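Side-chain contact in lithostathine-1-alpha (Homo sapiens, PDB 1QDD), which might inhibit spontaneous calcium carbonate precipitation as a secreted C-type lectin-like protein of the pancreas, and may be associated with brain and pancreas regeneration: residues A[116-121]-A[125-130]. The protein carries 1 engineered substitution. Numbering follows the deposited sequence.
Sequences VSLTSS and QKWKDV
An antiparallel β-hairpin of the C-type lectin fold, strands 115-119 and 127-130, brings Ser117 opposite Lys128 as a hydrogen-bonded pair. Ser117 N gives a nearly straight bond to Lys128 O at 3.0 Å (170° at the hydrogen), and Lys128 N returns one to Ser117 O at 2.9 Å. Toward the turn the third backbone hydrogen bond, Thr119 N to Lys126 O, is longer (3.3 Å) and less straight than the other two.

Val116, Leu118 and Trp127 lie on one face of the sheet, and all three are buried, which suits their apolar side chains; Asp129, buried on the same face, is the polar exception, paired with Arg87. CG1 of Val116, anti to the backbone N (chi1 -178°), comes 3.7 Å from Trp127 CB and, like CD2 of Leu118, meets the indole at a slant. Leu118 runs alongside Trp127 and points the same way, its CD2 lying 3.5 Å from Trp127 CD1 on the pyrrole side of the ring.

On the other face, the Thr119 side chain crosses that of Lys128 at about a right angle, its methyl CG2 3.9 Å from Lys128 CB. The lysine bends at chi3 (89°), which keeps CE 4.0 Å from that same CG2; a long aliphatic stem suits this place because it packs on the methyl while the residue remains exposed. Threonine serves twice, since its OG1 is hydrogen-bonded to Thr122 OG1 in the turn. Ser117, small enough for a buried site on this face, has its OG hydrogen-bonded to Asn75 OD1.

Beyond the hairpin, strand 75-78 pairs with 115-119 on the edge away from 127-130, through backbone bonds of Val116 to Ile78 and Leu118 to Val76. Leu118 also rests on Val62 and Ile66 of helix 56-68, while Trp102 meets the Trp127 ring edge-to-face.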
loop_
_atom_site.group_PDB
_atom_site.type_symbol
_atom_site.label_atom_id
_atom_site.label_comp_id
_atom_site.label_asym_id
_atom_site.label_seq_id
_atom_site.Cartn_x
_atom_site.Cartn_y
_atom_site.Cartn_z
ATOM N N VAL A 116 1.970 -7.212 -6.337
ATOM C CA VAL A 116 3.229 -6.549 -6.045
ATOM C C VAL A 116 3.522 -6.330 -4.565
ATOM O O VAL A 116 2.654 -5.909 -3.785
ATOM C CB VAL A 116 3.258 -5.187 -6.783
ATOM C CG1 VAL A 116 4.576 -4.448 -6.556
ATOM C CG2 VAL A 116 3.038 -5.388 -8.276
ATOM N N SER A 117 4.776 -6.632 -4.191
ATOM C CA SER A 117 5.249 -6.388 -2.829
ATOM C C SER A 117 6.463 -5.471 -2.806
ATOM O O SER A 117 7.254 -5.398 -3.763
ATOM C CB SER A 117 5.609 -7.715 -2.161
ATOM O OG SER A 117 6.688 -8.357 -2.805
ATOM N N LEU A 118 6.684 -4.818 -1.667
ATOM C CA LEU A 118 7.902 -4.090 -1.332
ATOM C C LEU A 118 8.925 -5.047 -0.695
ATOM O O LEU A 118 8.526 -5.905 0.105
ATOM C CB LEU A 118 7.620 -2.988 -0.321
ATOM C CG LEU A 118 6.605 -1.916 -0.724
ATOM C CD1 LEU A 118 6.224 -1.051 0.474
ATOM C CD2 LEU A 118 7.125 -1.058 -1.861
ATOM N N THR A 119 10.195 -4.890 -1.003
ATOM C CA THR A 119 11.212 -5.831 -0.526
ATOM C C THR A 119 12.113 -5.211 0.538
ATOM O O THR A 119 12.610 -4.088 0.423
ATOM C CB THR A 119 12.047 -6.372 -1.708
ATOM O OG1 THR A 119 12.705 -5.286 -2.357
ATOM C CG2 THR A 119 11.188 -7.111 -2.725
ATOM N N SER A 120 12.379 -5.997 1.592
ATOM C CA SER A 120 13.290 -5.553 2.647
ATOM C C SER A 120 14.734 -5.357 2.203
ATOM O O SER A 120 15.406 -4.460 2.722
ATOM C CB SER A 120 13.269 -6.511 3.838
ATOM O OG SER A 120 13.825 -7.770 3.543
ATOM N N SER A 121 15.183 -6.081 1.181
ATOM C CA SER A 121 16.559 -5.960 0.697
ATOM C C SER A 121 16.838 -4.595 0.083
ATOM O O SER A 121 17.992 -4.192 -0.086
ATOM C CB SER A 121 16.836 -6.993 -0.406
ATOM O OG SER A 121 16.631 -8.311 0.058
ATOM N N GLN A 125 11.857 0.181 -0.679
ATOM C CA GLN A 125 11.699 1.217 -1.681
ATOM C C GLN A 125 11.452 0.669 -3.079
ATOM O O GLN A 125 10.997 1.466 -3.921
ATOM C CB GLN A 125 12.954 2.103 -1.725
ATOM C CG GLN A 125 13.142 2.954 -0.479
ATOM C CD GLN A 125 14.307 3.914 -0.646
ATOM O OE1 GLN A 125 14.444 4.564 -1.685
ATOM N NE2 GLN A 125 15.172 3.979 0.358
ATOM N N LYS A 126 11.765 -0.583 -3.356
ATOM C CA LYS A 126 11.583 -1.164 -4.682
ATOM C C LYS A 126 10.578 -2.310 -4.660
ATOM O O LYS A 126 10.282 -2.889 -3.618
ATOM C CB LYS A 126 12.896 -1.634 -5.294
ATOM C CG LYS A 126 14.015 -0.617 -5.410
ATOM C CD LYS A 126 13.857 0.283 -6.613
ATOM C CE LYS A 126 15.037 1.227 -6.800
ATOM N NZ LYS A 126 14.681 2.317 -7.753
ATOM N N TRP A 127 10.004 -2.604 -5.812
ATOM C CA TRP A 127 8.890 -3.493 -6.021
ATOM C C TRP A 127 9.255 -4.803 -6.712
ATOM O O TRP A 127 10.107 -4.824 -7.603
ATOM C CB TRP A 127 7.867 -2.786 -6.917
ATOM C CG TRP A 127 7.343 -1.457 -6.471
ATOM C CD1 TRP A 127 7.528 -0.825 -5.286
ATOM C CD2 TRP A 127 6.509 -0.570 -7.248
ATOM N NE1 TRP A 127 6.877 0.395 -5.247
ATOM C CE2 TRP A 127 6.248 0.559 -6.449
ATOM C CE3 TRP A 127 5.976 -0.650 -8.533
ATOM C CZ2 TRP A 127 5.452 1.614 -6.920
ATOM C CZ3 TRP A 127 5.193 0.402 -8.991
ATOM C CH2 TRP A 127 4.948 1.508 -8.178
ATOM N N LYS A 128 8.560 -5.874 -6.356
ATOM C CA LYS A 128 8.709 -7.175 -7.005
ATOM C C LYS A 128 7.334 -7.765 -7.275
ATOM O O LYS A 128 6.447 -7.687 -6.438
ATOM C CB LYS A 128 9.498 -8.094 -6.076
ATOM C CG LYS A 128 9.723 -9.538 -6.456
ATOM C CD LYS A 128 10.747 -10.118 -5.497
ATOM C CE LYS A 128 10.159 -10.719 -4.237
ATOM N NZ LYS A 128 11.201 -11.608 -3.619
ATOM N N ASP A 129 7.160 -8.387 -8.442
ATOM C CA ASP A 129 5.960 -9.136 -8.790
ATOM C C ASP A 129 6.012 -10.547 -8.215
ATOM O O ASP A 129 7.037 -11.220 -8.400
ATOM C CB ASP A 129 5.746 -9.207 -10.307
ATOM C CG ASP A 129 6.888 -9.782 -11.116
ATOM O OD1 ASP A 129 8.024 -9.319 -10.930
ATOM O OD2 ASP A 129 6.658 -10.693 -11.950
ATOM N N VAL A 130 4.988 -11.002 -7.545
ATOM C CA VAL A 130 4.921 -12.300 -6.873
ATOM C C VAL A 130 3.531 -12.900 -7.018
ATOM O O VAL A 130 2.582 -12.192 -7.383
ATOM C CB VAL A 130 5.225 -12.143 -5.363
ATOM C CG1 VAL A 130 6.677 -11.828 -5.051
ATOM C CG2 VAL A 130 4.336 -11.063 -4.752
#